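Local coordinates for protein mevalonate 3-kinase (Thermoplasma acidophilum, PDB 4RKS) that catalyses the ATP-dependent phosphorylation of (R)-mevalonate to (R)-3-phosphomevalonate, a step of an alternative isoprenoid pathway confined to extreme acidophiles of the Thermoplasmatales, at residues P31-V36 and I292-S297; V196-D201 and V299-E304; V35-G40 and E256-L261. One frame throughout, in Å; residues are numbered along the deposited sequence.

Contact 1: P31-V36 and I292-S297; sequences PTIGVV and IVTGGS. With MEV ((R)-mevalonate), chain C.
I292 packs against G34 and its two neighbours with both of its branches, a compact example of how chain parts remote in sequence can meet beside a substrate. Its CG2, placed anti to the backbone N (chi1 of CG1 -65°), reaches 3.5 Å from G34 O and lies 4.1 Å from I33 CG2, the two isoleucines crossing obliquely. The longer branch ends looser, with I292 CD1 4.4 Å from V35 CG2. G34 O is buried under this hydrocarbon and finds no hydrogen-bond partner in the model. V35 marks a corner of the chain: V35 and V36 both face A54 of strand 53-59, a classic beta bulge beside the mevalonate pocket of this GHMP kinase. V293 turns away. T294 points back toward the strand, and its methyl does the touching: T294 CG2 stands 3.7 Å from G34 N and also meets I33 CG2, the two side chains crossing at about a right angle. Because T294 OG1 sits between the backbone N and the carbonyl carbon (chi1 60°), CG2 falls beside the N and faces G34, while T294 CB comes 3.8 Å from mevalonate O7. One carboxylate oxygen, mevalonate O3, lies 3.4 Å from G34 CA. At G295 the chain bends past the substrate methyl, its N 3.7 Å from mevalonate C6.

Contact 2: V196-D201 and V299-E304; sequences VAFAFD and VYVAVE
V196 and F198 are zipped to V301 and V299 by four main-chain hydrogen bonds, a worked case of an antiparallel ladder whose side chains do separate jobs on its two faces. Strands 193-199 and 298-304 are neighbours in the sheet, flanked by 321-327 and 289-292; their axes here run at 163°, 4.7 Å apart at their closest. In the pair V196-V301, V196 N gives to V301 O (2.8 Å) and V301 N returns to V196 O (2.9 Å). F198-V299 repeats the pattern more straightly: F198 N to V299 O is 2.8 Å with 172° at the hydrogen. Between them A197 and Y300 form the non-hydrogen-bonded pair.

The apolar contacts divide by face. On the face of V196, F198, V299 and V301, the F198 ring stands with CG anti to the carbonyl carbon (chi1 -64°), which brings CE1 3.8 Å from V301 CG2, while V299 O lies in the ring plane at its edge. F200 leaves the backbone without aiming at its partner, yet its ring end returns: F200 CE1 meets V299 CG2 at 3.9 Å, approaching obliquely. V196 CG2 and V303 CG1 touch loosely. Helices 271-283 and 308-312 close over this layer, with L276 on both phenylalanines and L311 on V196 and V301.

On the face of A197 and Y300, the methyl A197 CB lies 3.8 Å from Y300 CD1.

Alternate peptide groups thus pair across the contact, while those of A197 and Y300 serve the outer strands, 321-327 and 289-292. No charge or side-chain hydrogen bond joins the two segments, so register rests on the ladder and shape fit on valine and phenylalanine.

Contact 3: V35-G40 and E256-L261; sequences VVLLGG and EYHSIL. With MEV ((R)-mevalonate), chain C.
Y257 reaches L37 through its first torsion: CG is anti to its own backbone N (chi1 -177°), carrying the ring out from helix 243-262 to the loop. There the backbone puts L37 CB over the ring, and the leucine chi1 of -62°, with CG anti to the carbonyl carbon, sends the methyls on, CD1 to the tyrosine and CD2 to the substrate. L37 CB sits 3.6 Å from the centroid of the Y257 ring and only 6° off its normal, a well-centred CH-pi contact. L37 CD1 adds a close approach of 3.4 Å to Y257 CD2, and the two side chains cross at about a right angle. L37 CD2 lies 3.8 Å from mevalonate C5.

The ring is confined further. Its hydroxyl donates a weak hydrogen bond to L38 O, Y257 OH to L38 O 2.8 Å, and the G39 backbone N lies at the ring edge. Within the helix, Y257 CD2 rests 3.7 Å over the centre of the H258 ring, whose NE2 is bonded to V293 O. D253 and R223 bind L37 N and L37 O, so both peptide polar atoms of L37 have a partner.

With the loop so placed, L38 N gives mevalonate O4 a nearly straight hydrogen bond of 2.8 Å. L38 is an experimentally established substrate-binding residue, and R163 also bonds the ligand. Y257 OH meanwhile stands 3.6 Å from mevalonate C6, the substrate methyl.

The chemistry is thus divided: apolar surface, a weak hydroxyl bond and the backbone bonds of L37, of G39 with H51 and Y220, and of G40 with H211 place the loop, and it is a peptide N-H, probably helped by the charge of R163, that receives the substrate carboxylate.

In the fold
All three contacts are buried, but their chemistry follows their place. Contacts 1 and 3 share V35 and V36, both touch mevalonate, and meet where T294 packs on L37; each joins the N-terminal family region to the C-terminal one. Contact 1 has no hydrogen bond between its segments and lies nearest the chain centre, whereas contact 3 adds a ring face, a weak hydroxyl bond and a substrate-binding amide. Contact 2 is regular sheet, and nothing of it touches contact 3. It adjoins contact 1: Y300 O probably bonds I292 N, F200 N probably bonds S297 O, and the Y300 ring packs on I33.

Contact 1: P31-V36 and I292-S297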
loop_
_atom_site.group_PDB
_atom_site.type_symbol
_atom_site.label_atom_id
_atom_site.label_comp_id
_atom_site.label_asym_id
_atom_site.label_seq_id
_atom_site.Cartn_x
_atom_site.Cartn_y
_atom_site.Cartn_z
ATOM N N PRO A 31 -1.388 -2.250 5.776
ATOM C CA PRO A 31 -0.412 -1.859 4.757
ATOM C C PRO A 31 -0.625 -2.590 3.441
ATOM O O PRO A 31 -1.442 -3.510 3.320
ATOM C CB PRO A 31 0.936 -2.234 5.395
ATOM C CG PRO A 31 0.591 -3.407 6.277
ATOM C CD PRO A 31 -0.779 -3.081 6.836
ATOM N N THR A 32 0.087 -2.148 2.414
ATOM C CA THR A 32 -0.191 -2.647 1.084
ATOM C C THR A 32 1.081 -3.061 0.340
ATOM O O THR A 32 2.198 -2.663 0.704
ATOM C CB THR A 32 -0.957 -1.590 0.242
ATOM O OG1 THR A 32 -0.114 -0.466 0.002
ATOM C CG2 THR A 32 -2.194 -1.113 0.985
ATOM N N ILE A 33 0.882 -3.892 -0.679
ATOM C CA ILE A 33 1.925 -4.331 -1.606
ATOM C C ILE A 33 1.452 -4.067 -3.031
ATOM O O ILE A 33 0.340 -4.466 -3.403
ATOM C CB ILE A 33 2.235 -5.840 -1.443
ATOM C CG1 ILE A 33 2.857 -6.118 -0.074
ATOM C CG2 ILE A 33 3.159 -6.336 -2.570
ATOM C CD1 ILE A 33 2.794 -7.586 0.355
ATOM N N GLY A 34 2.273 -3.392 -3.826
ATOM C CA GLY A 34 1.953 -3.191 -5.232
ATOM C C GLY A 34 1.949 -4.485 -6.046
ATOM O O GLY A 34 2.778 -5.362 -5.837
ATOM N N VAL A 35 1.009 -4.599 -6.979
ATOM C CA VAL A 35 0.923 -5.745 -7.895
ATOM C C VAL A 35 1.201 -5.309 -9.344
ATOM O O VAL A 35 1.899 -5.998 -10.102
ATOM C CB VAL A 35 -0.466 -6.440 -7.780
ATOM C CG1 VAL A 35 -0.738 -7.342 -8.974
ATOM C CG2 VAL A 35 -0.554 -7.231 -6.470
ATOM N N VAL A 36 0.639 -4.172 -9.729
ATOM C CA VAL A 36 1.134 -3.418 -10.891
ATOM C C VAL A 36 1.712 -2.154 -10.286
ATOM O O VAL A 36 0.995 -1.378 -9.640
ATOM C CB VAL A 36 0.031 -3.108 -11.934
ATOM C CG1 VAL A 36 0.571 -2.202 -13.072
ATOM C CG2 VAL A 36 -0.518 -4.413 -12.523
ATOM N N ILE A 292 7.439 -10.602 -5.737
ATOM C CA ILE A 292 7.258 -9.171 -5.993
ATOM C C ILE A 292 8.323 -8.377 -5.223
ATOM O O ILE A 292 8.648 -8.726 -4.091
ATOM C CB ILE A 292 5.848 -8.691 -5.558
ATOM C CG1 ILE A 292 4.756 -9.351 -6.400
ATOM C CG2 ILE A 292 5.723 -7.147 -5.618
ATOM C CD1 ILE A 292 3.370 -9.188 -5.812
ATOM N N VAL A 293 8.869 -7.324 -5.834
ATOM C CA VAL A 293 9.687 -6.347 -5.116
ATOM C C VAL A 293 9.099 -4.964 -5.377
ATOM O O VAL A 293 8.929 -4.592 -6.533
ATOM C CB VAL A 293 11.172 -6.373 -5.574
ATOM C CG1 VAL A 293 11.988 -5.320 -4.833
ATOM C CG2 VAL A 293 11.776 -7.779 -5.409
ATOM N N THR A 294 8.776 -4.208 -4.330
ATOM C CA THR A 294 8.223 -2.866 -4.539
ATOM C C THR A 294 9.342 -1.825 -4.413
ATOM O O THR A 294 10.258 -1.826 -5.217
ATOM C CB THR A 294 7.050 -2.559 -3.558
ATOM O OG1 THR A 294 7.501 -2.640 -2.195
ATOM C CG2 THR A 294 5.922 -3.565 -3.759
ATOM N N GLY A 295 9.291 -0.952 -3.414
ATOM C CA GLY A 295 10.308 0.086 -3.292
ATOM C C GLY A 295 11.333 -0.167 -2.196
ATOM O O GLY A 295 12.426 0.375 -2.222
ATOM N N GLY A 296 10.973 -0.996 -1.226
ATOM C CA GLY A 296 11.846 -1.268 -0.102
ATOM C C GLY A 296 12.702 -2.500 -0.317
ATOM O O GLY A 296 12.641 -3.149 -1.359
ATOM N N SER A 297 13.516 -2.824 0.675
ATOM C CA SER A 297 14.435 -3.949 0.554
ATOM C C SER A 297 13.767 -5.259 0.951
ATOM O O SER A 297 14.309 -6.033 1.737
ATOM C CB SER A 297 15.677 -3.703 1.413
ATOM O OG SER A 297 16.284 -2.477 1.050
HETATM C C8 MEV C . 3.893 3.246 -4.413
HETATM O O8 MEV C . 3.638 4.620 -4.191
HETATM C C2 MEV C . 5.347 3.100 -4.808
HETATM C C3 MEV C . 5.942 1.702 -4.771
HETATM O O7 MEV C . 5.675 1.030 -3.567
HETATM C C4 MEV C . 5.421 0.856 -5.921
HETATM C C5 MEV C . 4.081 0.204 -5.636
HETATM O O3 MEV C . 3.857 -0.405 -4.546
HETATM O O4 MEV C . 3.167 0.291 -6.490
HETATM C C6 MEV C . 7.439 1.867 -4.904
#

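Contact 2: V196-D201 and V299-E304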
loop_
_atom_site.group_PDB
_atom_site.type_symbol
_atom_site.label_atom_id
_atom_site.label_comp_id
_atom_site.label_asym_id
_atom_site.label_seq_id
_atom_site.Cartn_x
_atom_site.Cartn_y
_atom_site.Cartn_z
ATOM N N VAL A 196 5.141 -15.095 1.810
ATOM C CA VAL A 196 6.275 -15.039 2.725
ATOM C C VAL A 196 7.153 -13.832 2.384
ATOM O O VAL A 196 7.719 -13.742 1.296
ATOM C CB VAL A 196 7.120 -16.333 2.695
ATOM C CG1 VAL A 196 8.250 -16.250 3.737
ATOM C CG2 VAL A 196 6.238 -17.531 2.963
ATOM N N ALA A 197 7.261 -12.901 3.324
ATOM C CA ALA A 197 8.068 -11.707 3.100
ATOM C C ALA A 197 9.492 -11.893 3.633
ATOM O O ALA A 197 9.699 -12.244 4.799
ATOM C CB ALA A 197 7.407 -10.486 3.748
ATOM N N PHE A 198 10.468 -11.657 2.766
ATOM C CA PHE A 198 11.861 -11.697 3.162
ATOM C C PHE A 198 12.399 -10.285 3.245
ATOM O O PHE A 198 12.583 -9.622 2.216
ATOM C CB PHE A 198 12.677 -12.531 2.175
ATOM C CG PHE A 198 12.273 -13.984 2.134
ATOM C CD1 PHE A 198 11.214 -14.402 1.347
ATOM C CD2 PHE A 198 12.954 -14.929 2.889
ATOM C CE1 PHE A 198 10.845 -15.732 1.306
ATOM C CE2 PHE A 198 12.584 -16.261 2.858
ATOM C CZ PHE A 198 11.532 -16.664 2.063
ATOM N N ALA A 199 12.661 -9.833 4.473
ATOM C CA ALA A 199 13.119 -8.468 4.727
ATOM C C ALA A 199 14.649 -8.372 4.847
ATOM O O ALA A 199 15.239 -8.967 5.742
ATOM C CB ALA A 199 12.455 -7.932 5.990
ATOM N N PHE A 200 15.285 -7.627 3.948
ATOM C CA PHE A 200 16.743 -7.467 3.962
ATOM C C PHE A 200 17.121 -6.117 4.582
ATOM O O PHE A 200 16.313 -5.195 4.597
ATOM C CB PHE A 200 17.312 -7.585 2.545
ATOM C CG PHE A 200 17.085 -8.926 1.907
ATOM C CD1 PHE A 200 15.865 -9.239 1.337
ATOM C CD2 PHE A 200 18.103 -9.869 1.864
ATOM C CE1 PHE A 200 15.653 -10.471 0.751
ATOM C CE2 PHE A 200 17.901 -11.101 1.278
ATOM C CZ PHE A 200 16.675 -11.403 0.717
ATOM N N ASP A 201 18.345 -5.984 5.086
ATOM C CA ASP A 201 18.678 -4.789 5.865
ATOM C C ASP A 201 19.294 -3.637 5.064
ATOM O O ASP A 201 19.657 -2.615 5.647
ATOM C CB ASP A 201 19.612 -5.156 7.024
ATOM C CG ASP A 201 20.867 -5.882 6.569
ATOM O OD1 ASP A 201 21.399 -6.687 7.366
ATOM O OD2 ASP A 201 21.327 -5.652 5.429
ATOM N N VAL A 299 11.574 -8.854 -0.383
ATOM C CA VAL A 299 11.126 -9.750 -1.437
ATOM C C VAL A 299 9.898 -10.496 -0.951
ATOM O O VAL A 299 9.962 -11.263 0.024
ATOM C CB VAL A 299 12.217 -10.754 -1.852
ATOM C CG1 VAL A 299 11.666 -11.737 -2.885
ATOM C CG2 VAL A 299 13.428 -10.024 -2.385
ATOM N N TYR A 300 8.784 -10.265 -1.637
ATOM C CA TYR A 300 7.486 -10.829 -1.264
ATOM C C TYR A 300 7.178 -12.050 -2.113
ATOM O O TYR A 300 7.078 -11.942 -3.327
ATOM C CB TYR A 300 6.374 -9.793 -1.445
ATOM C CG TYR A 300 6.531 -8.542 -0.628
ATOM C CD1 TYR A 300 6.215 -8.534 0.729
ATOM C CD2 TYR A 300 6.954 -7.351 -1.218
ATOM C CE1 TYR A 300 6.329 -7.381 1.476
ATOM C CE2 TYR A 300 7.074 -6.198 -0.475
ATOM C CZ TYR A 300 6.759 -6.221 0.868
ATOM O OH TYR A 300 6.879 -5.083 1.612
ATOM N N VAL A 301 7.040 -13.212 -1.484
ATOM C CA VAL A 301 6.852 -14.441 -2.249
ATOM C C VAL A 301 5.475 -15.058 -2.029
ATOM O O VAL A 301 5.156 -15.553 -0.935
ATOM C CB VAL A 301 7.943 -15.477 -1.905
ATOM C CG1 VAL A 301 7.850 -16.658 -2.836
ATOM C CG2 VAL A 301 9.305 -14.837 -2.023
ATOM N N ALA A 302 4.660 -15.005 -3.081
ATOM C CA ALA A 302 3.374 -15.677 -3.101
ATOM C C ALA A 302 3.568 -17.179 -3.191
ATOM O O ALA A 302 4.426 -17.651 -3.935
ATOM C CB ALA A 302 2.532 -15.189 -4.267
ATOM N N VAL A 303 2.746 -17.926 -2.463
ATOM C CA VAL A 303 2.856 -19.372 -2.434
ATOM C C VAL A 303 1.506 -19.987 -2.058
ATOM O O VAL A 303 0.694 -19.362 -1.358
ATOM C CB VAL A 303 3.966 -19.822 -1.433
ATOM C CG1 VAL A 303 3.595 -19.440 -0.008
ATOM C CG2 VAL A 303 4.262 -21.325 -1.525
ATOM N N GLU A 304 1.257 -21.211 -2.517
ATOM C CA GLU A 304 0.062 -21.932 -2.089
ATOM C C GLU A 304 0.174 -22.278 -0.608
ATOM O O GLU A 304 1.265 -22.579 -0.102
ATOM C CB GLU A 304 -0.153 -23.183 -2.925
ATOM C CG GLU A 304 -0.551 -22.892 -4.350
ATOM C CD GLU A 304 -0.315 -24.085 -5.267
ATOM O OE1 GLU A 304 0.834 -24.569 -5.323
ATOM O OE2 GLU A 304 -1.272 -24.533 -5.933
#

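Contact 3: V35-G40 and E256-L261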
loop_
_atom_site.group_PDB
_atom_site.type_symbol
_atom_site.label_atom_id
_atom_site.label_comp_id
_atom_site.label_asym_id
_atom_site.label_seq_id
_atom_site.Cartn_x
_atom_site.Cartn_y
_atom_site.Cartn_z
ATOM N N VAL A 35 1.009 -4.599 -6.979
ATOM C CA VAL A 35 0.923 -5.745 -7.895
ATOM C C VAL A 35 1.201 -5.309 -9.344
ATOM O O VAL A 35 1.899 -5.998 -10.102
ATOM C CB VAL A 35 -0.466 -6.440 -7.780
ATOM C CG1 VAL A 35 -0.738 -7.342 -8.974
ATOM C CG2 VAL A 35 -0.554 -7.231 -6.470
ATOM N N VAL A 36 0.639 -4.172 -9.729
ATOM C CA VAL A 36 1.134 -3.418 -10.891
ATOM C C VAL A 36 1.712 -2.154 -10.286
ATOM O O VAL A 36 0.995 -1.378 -9.640
ATOM C CB VAL A 36 0.031 -3.108 -11.934
ATOM C CG1 VAL A 36 0.571 -2.202 -13.072
ATOM C CG2 VAL A 36 -0.518 -4.413 -12.523
ATOM N N LEU A 37 3.016 -1.980 -10.457
ATOM C CA LEU A 37 3.792 -1.106 -9.597
ATOM C C LEU A 37 3.747 0.335 -10.054
ATOM O O LEU A 37 3.971 0.618 -11.229
ATOM C CB LEU A 37 5.243 -1.601 -9.535
ATOM C CG LEU A 37 5.380 -3.006 -8.948
ATOM C CD1 LEU A 37 6.818 -3.519 -9.055
ATOM C CD2 LEU A 37 4.907 -2.987 -7.509
ATOM N N LEU A 38 3.490 1.247 -9.114
ATOM C CA LEU A 38 3.400 2.664 -9.451
ATOM C C LEU A 38 4.752 3.381 -9.475
ATOM O O LEU A 38 5.546 3.275 -8.545
ATOM C CB LEU A 38 2.477 3.384 -8.469
ATOM C CG LEU A 38 2.361 4.885 -8.731
ATOM C CD1 LEU A 38 1.620 5.116 -10.040
ATOM C CD2 LEU A 38 1.644 5.555 -7.567
ATOM N N GLY A 39 4.994 4.123 -10.549
ATOM C CA GLY A 39 6.114 5.032 -10.605
ATOM C C GLY A 39 5.686 6.306 -11.288
ATOM O O GLY A 39 5.329 6.293 -12.474
ATOM N N GLY A 40 5.718 7.412 -10.547
ATOM C CA GLY A 40 5.384 8.706 -11.114
ATOM C C GLY A 40 4.150 9.318 -10.488
ATOM O O GLY A 40 3.094 8.688 -10.404
ATOM N N GLU A 256 10.073 -5.819 -15.118
ATOM C CA GLU A 256 10.057 -4.653 -16.011
ATOM C C GLU A 256 10.304 -3.340 -15.255
ATOM O O GLU A 256 11.109 -2.503 -15.662
ATOM C CB GLU A 256 8.721 -4.578 -16.743
ATOM C CG GLU A 256 8.505 -3.290 -17.526
ATOM C CD GLU A 256 7.140 -3.240 -18.185
ATOM O OE1 GLU A 256 6.510 -4.307 -18.341
ATOM O OE2 GLU A 256 6.695 -2.135 -18.546
ATOM N N TYR A 257 9.585 -3.168 -14.151
ATOM C CA TYR A 257 9.684 -1.971 -13.326
ATOM C C TYR A 257 11.099 -1.753 -12.817
ATOM O O TYR A 257 11.643 -0.650 -12.907
ATOM C CB TYR A 257 8.702 -2.102 -12.166
ATOM C CG TYR A 257 8.566 -0.952 -11.202
ATOM C CD1 TYR A 257 7.861 0.204 -11.546
ATOM C CD2 TYR A 257 9.056 -1.060 -9.915
ATOM C CE1 TYR A 257 7.687 1.227 -10.640
ATOM C CE2 TYR A 257 8.888 -0.045 -9.000
ATOM C CZ TYR A 257 8.206 1.094 -9.363
ATOM O OH TYR A 257 8.048 2.084 -8.429
ATOM N N HIS A 258 11.723 -2.802 -12.300
ATOM C CA HIS A 258 13.044 -2.600 -11.720
ATOM C C HIS A 258 14.158 -2.570 -12.767
ATOM O O HIS A 258 15.248 -2.064 -12.500
ATOM C CB HIS A 258 13.286 -3.645 -10.641
ATOM C CG HIS A 258 12.493 -3.374 -9.401
ATOM N ND1 HIS A 258 12.767 -2.310 -8.571
ATOM C CD2 HIS A 258 11.403 -3.986 -8.879
ATOM C CE1 HIS A 258 11.899 -2.294 -7.576
ATOM N NE2 HIS A 258 11.060 -3.301 -7.737
ATOM N N SER A 259 13.871 -3.049 -13.972
ATOM C CA SER A 259 14.793 -2.827 -15.092
ATOM C C SER A 259 14.770 -1.350 -15.517
ATOM O O SER A 259 15.806 -0.770 -15.847
ATOM C CB SER A 259 14.442 -3.736 -16.271
ATOM O OG SER A 259 15.322 -3.519 -17.357
ATOM N N ILE A 260 13.593 -0.731 -15.489
ATOM C CA ILE A 260 13.501 0.693 -15.823
ATOM C C ILE A 260 14.203 1.562 -14.768
ATOM O O ILE A 260 14.977 2.449 -15.112
ATOM C CB ILE A 260 12.038 1.144 -15.992
ATOM C CG1 ILE A 260 11.419 0.426 -17.188
ATOM C CG2 ILE A 260 11.957 2.655 -16.177
ATOM C CD1 ILE A 260 9.957 0.695 -17.383
ATOM N N LEU A 261 13.967 1.278 -13.492
ATOM C CA LEU A 261 14.618 2.019 -12.413
ATOM C C LEU A 261 16.152 1.932 -12.463
ATOM O O LEU A 261 16.830 2.947 -12.320
ATOM C CB LEU A 261 14.106 1.538 -11.049
ATOM C CG LEU A 261 12.684 2.004 -10.712
ATOM C CD1 LEU A 261 12.191 1.446 -9.379
ATOM C CD2 LEU A 261 12.591 3.517 -10.713
HETATM C C8 MEV C . 3.893 3.246 -4.413
HETATM O O8 MEV C . 3.638 4.620 -4.191
HETATM C C2 MEV C . 5.347 3.100 -4.808
HETATM C C3 MEV C . 5.942 1.702 -4.771
HETATM O O7 MEV C . 5.675 1.030 -3.567
HETATM C C4 MEV C . 5.421 0.856 -5.921
HETATM C C5 MEV C . 4.081 0.204 -5.636
HETATM O O3 MEV C . 3.857 -0.405 -4.546
HETATM O O4 MEV C . 3.167 0.291 -6.490
HETATM C C6 MEV C . 7.439 1.867 -4.904
#